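Tyrosine specific protein phosphatase (Trypanosoma cruzi, PDB 4AZ1) probably hydrolyses phosphate esters on the tyrosine side chains of proteins, as a member of the protein tyrosine phosphatase family. Local coordinates at residues L12-R20 and I292-N300. Numbering follows the deposited sequence.
Sequences LSVQAQYER and IKALVGLLN
Val14 and Leu295 hold the nearest pair of CA atoms, 6.5 Å apart, where helix 14-20 meets helix 293-299 with axes approaching to 10.2 Å at a signed crossing angle of -54°. No hydrogen bond links the segments, so the evidence for association is apolar contact. Val14 points across the gap, and its two methyls divide the contact between them. Val14 CG1, anti to the backbone N (chi1 -178°), lies 3.6 Å from Leu295 CD2 and 3.7 Å from Leu298 CD1, resting against both leucine branches, which it meets in roughly perpendicular directions; Val14 CG2 turns to Ala294 CB, 4.0 Å away. Val14 and Leu295 run past one another in opposite directions, which brings methyl alongside methyl.

One turn later, Tyr18 extends the apolar strip. Its CG is also anti to the backbone N, and the CD2-CE2 side of the ring receives the second helix: Leu298 CB is 4.1 Å from Tyr18 CD2, and Leu299 CD2 meets CE2 of the same ring. Gln17 crosses Leu295 at about a right angle, with its OE1 3.3 Å from Leu295 CD1, a polar atom laid against a methyl. The NE2 of this buried amide is satisfied by Phe9 O.

The beginning of helix 14-20 is capped by Ser13, whose OG accepts from Ala16 N at 3.2 Å. On the exposed flank Gln15 NE2 donates to Glu19 OE2 in a nearly straight bond (172°), almost within the Gln15 amide plane.

The contact joins the N-terminal helix 14-30 to the short C-terminal helix, bringing together the two ends of the phosphatase chain. Helix 274-288 bridges them, touching Tyr18 through Met274 and Leu299 through Phe278, while its Tyr281 hydroxyl bonds Arg20.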
# COMPACT_ATOMS: atom_id res chain seq x y z
N LEU A 12 16.03 -43.85 15.68
CA LEU A 12 14.66 -44.31 15.94
C LEU A 12 14.04 -44.91 14.68
O LEU A 12 14.38 -44.52 13.57
CB LEU A 12 13.78 -43.14 16.39
CG LEU A 12 14.16 -42.35 17.64
CD1 LEU A 12 13.30 -41.10 17.73
CD2 LEU A 12 14.02 -43.21 18.91
N SER A 13 13.13 -45.87 14.87
CA SER A 13 12.37 -46.41 13.75
C SER A 13 11.52 -45.30 13.13
O SER A 13 11.29 -44.26 13.75
CB SER A 13 11.47 -47.54 14.23
OG SER A 13 10.44 -47.04 15.06
N VAL A 14 11.05 -45.51 11.89
CA VAL A 14 10.17 -44.55 11.23
C VAL A 14 8.95 -44.19 12.09
O VAL A 14 8.61 -43.02 12.25
CB VAL A 14 9.70 -45.05 9.84
CG1 VAL A 14 8.83 -43.99 9.17
CG2 VAL A 14 10.88 -45.37 8.94
N GLN A 15 8.31 -45.21 12.66
CA GLN A 15 7.15 -44.97 13.50
C GLN A 15 7.49 -44.13 14.74
O GLN A 15 6.77 -43.19 15.08
CB GLN A 15 6.51 -46.30 13.92
CG GLN A 15 5.17 -46.15 14.66
CD GLN A 15 4.11 -45.46 13.81
OE1 GLN A 15 4.11 -45.57 12.58
NE2 GLN A 15 3.21 -44.73 14.46
N ALA A 16 8.59 -44.47 15.41
CA ALA A 16 9.02 -43.73 16.60
C ALA A 16 9.38 -42.29 16.24
O ALA A 16 9.10 -41.36 17.01
CB ALA A 16 10.19 -44.43 17.29
N GLN A 17 10.01 -42.09 15.08
CA GLN A 17 10.32 -40.75 14.62
C GLN A 17 9.04 -39.94 14.42
O GLN A 17 8.95 -38.80 14.89
CB GLN A 17 11.10 -40.79 13.30
CG GLN A 17 12.54 -41.28 13.42
CD GLN A 17 13.19 -41.43 12.06
OE1 GLN A 17 12.51 -41.55 11.04
NE2 GLN A 17 14.52 -41.43 12.04
N TYR A 18 8.07 -40.52 13.75
CA TYR A 18 6.81 -39.83 13.49
C TYR A 18 6.09 -39.48 14.80
O TYR A 18 5.58 -38.38 14.95
CB TYR A 18 5.90 -40.68 12.59
CG TYR A 18 4.61 -40.01 12.21
CD1 TYR A 18 3.50 -40.08 13.04
CD2 TYR A 18 4.49 -39.33 11.01
CE1 TYR A 18 2.31 -39.47 12.69
CE2 TYR A 18 3.29 -38.72 10.65
CZ TYR A 18 2.21 -38.80 11.50
OH TYR A 18 1.01 -38.20 11.17
N GLU A 19 6.09 -40.42 15.74
CA GLU A 19 5.44 -40.25 17.03
C GLU A 19 6.14 -39.23 17.93
O GLU A 19 5.49 -38.51 18.68
CB GLU A 19 5.35 -41.60 17.75
CG GLU A 19 4.32 -42.54 17.14
CD GLU A 19 4.21 -43.86 17.90
OE1 GLU A 19 4.83 -44.00 18.98
OE2 GLU A 19 3.48 -44.76 17.41
N ARG A 20 7.47 -39.20 17.89
CA ARG A 20 8.22 -38.22 18.65
C ARG A 20 7.95 -36.80 18.12
O ARG A 20 7.76 -35.87 18.92
CB ARG A 20 9.72 -38.51 18.59
CG ARG A 20 10.56 -37.34 19.08
CD ARG A 20 12.03 -37.66 19.21
NE ARG A 20 12.81 -36.42 19.19
CZ ARG A 20 14.11 -36.33 19.40
NH1 ARG A 20 14.82 -37.42 19.67
NH2 ARG A 20 14.71 -35.15 19.35
N ILE A 292 14.73 -39.75 3.82
CA ILE A 292 13.50 -39.25 4.44
C ILE A 292 12.25 -39.75 3.72
O ILE A 292 11.13 -39.32 4.01
CB ILE A 292 13.46 -37.70 4.43
CG1 ILE A 292 13.47 -37.17 2.99
CG2 ILE A 292 14.61 -37.13 5.26
CD1 ILE A 292 13.04 -35.71 2.89
N LYS A 293 12.44 -40.67 2.77
CA LYS A 293 11.37 -41.07 1.87
C LYS A 293 10.18 -41.74 2.58
O LYS A 293 9.02 -41.40 2.31
CB LYS A 293 11.93 -41.98 0.76
CG LYS A 293 10.91 -42.50 -0.22
CD LYS A 293 11.57 -43.29 -1.35
CE LYS A 293 12.51 -42.42 -2.18
NZ LYS A 293 13.93 -42.47 -1.71
N ALA A 294 10.47 -42.66 3.50
CA ALA A 294 9.42 -43.30 4.29
C ALA A 294 8.66 -42.30 5.19
O ALA A 294 7.44 -42.42 5.37
CB ALA A 294 10.00 -44.43 5.12
N LEU A 295 9.37 -41.33 5.76
CA LEU A 295 8.73 -40.30 6.59
C LEU A 295 7.85 -39.39 5.75
O LEU A 295 6.70 -39.12 6.12
CB LEU A 295 9.77 -39.45 7.32
CG LEU A 295 10.41 -40.05 8.56
CD1 LEU A 295 11.39 -39.07 9.19
CD2 LEU A 295 9.33 -40.43 9.56
N VAL A 296 8.40 -38.91 4.63
CA VAL A 296 7.64 -38.14 3.64
C VAL A 296 6.40 -38.94 3.24
O VAL A 296 5.31 -38.38 3.11
CB VAL A 296 8.52 -37.82 2.41
CG1 VAL A 296 7.69 -37.26 1.25
CG2 VAL A 296 9.62 -36.85 2.78
N GLY A 297 6.57 -40.25 3.08
CA GLY A 297 5.47 -41.14 2.76
C GLY A 297 4.36 -41.11 3.81
O GLY A 297 3.18 -41.04 3.46
N LEU A 298 4.74 -41.16 5.08
CA LEU A 298 3.77 -41.07 6.17
C LEU A 298 3.04 -39.72 6.25
O LEU A 298 1.90 -39.63 6.71
CB LEU A 298 4.44 -41.37 7.51
CG LEU A 298 4.63 -42.83 7.87
CD1 LEU A 298 5.25 -42.97 9.24
CD2 LEU A 298 3.29 -43.53 7.81
N LEU A 299 3.71 -38.66 5.81
CA LEU A 299 3.12 -37.34 5.90
C LEU A 299 2.17 -37.07 4.73
O LEU A 299 1.29 -36.21 4.83
CB LEU A 299 4.21 -36.26 6.01
CG LEU A 299 4.95 -36.08 7.34
CD1 LEU A 299 6.21 -35.27 7.15
CD2 LEU A 299 4.06 -35.41 8.39
N ASN A 300 2.34 -37.80 3.63
CA ASN A 300 1.48 -37.64 2.45
C ASN A 300 0.21 -38.50 2.49
O ASN A 300 -0.11 -39.13 3.50
CB ASN A 300 2.26 -37.91 1.16
CG ASN A 300 3.29 -36.82 0.84
OD1 ASN A 300 3.23 -35.70 1.36
ND2 ASN A 300 4.24 -37.15 -0.04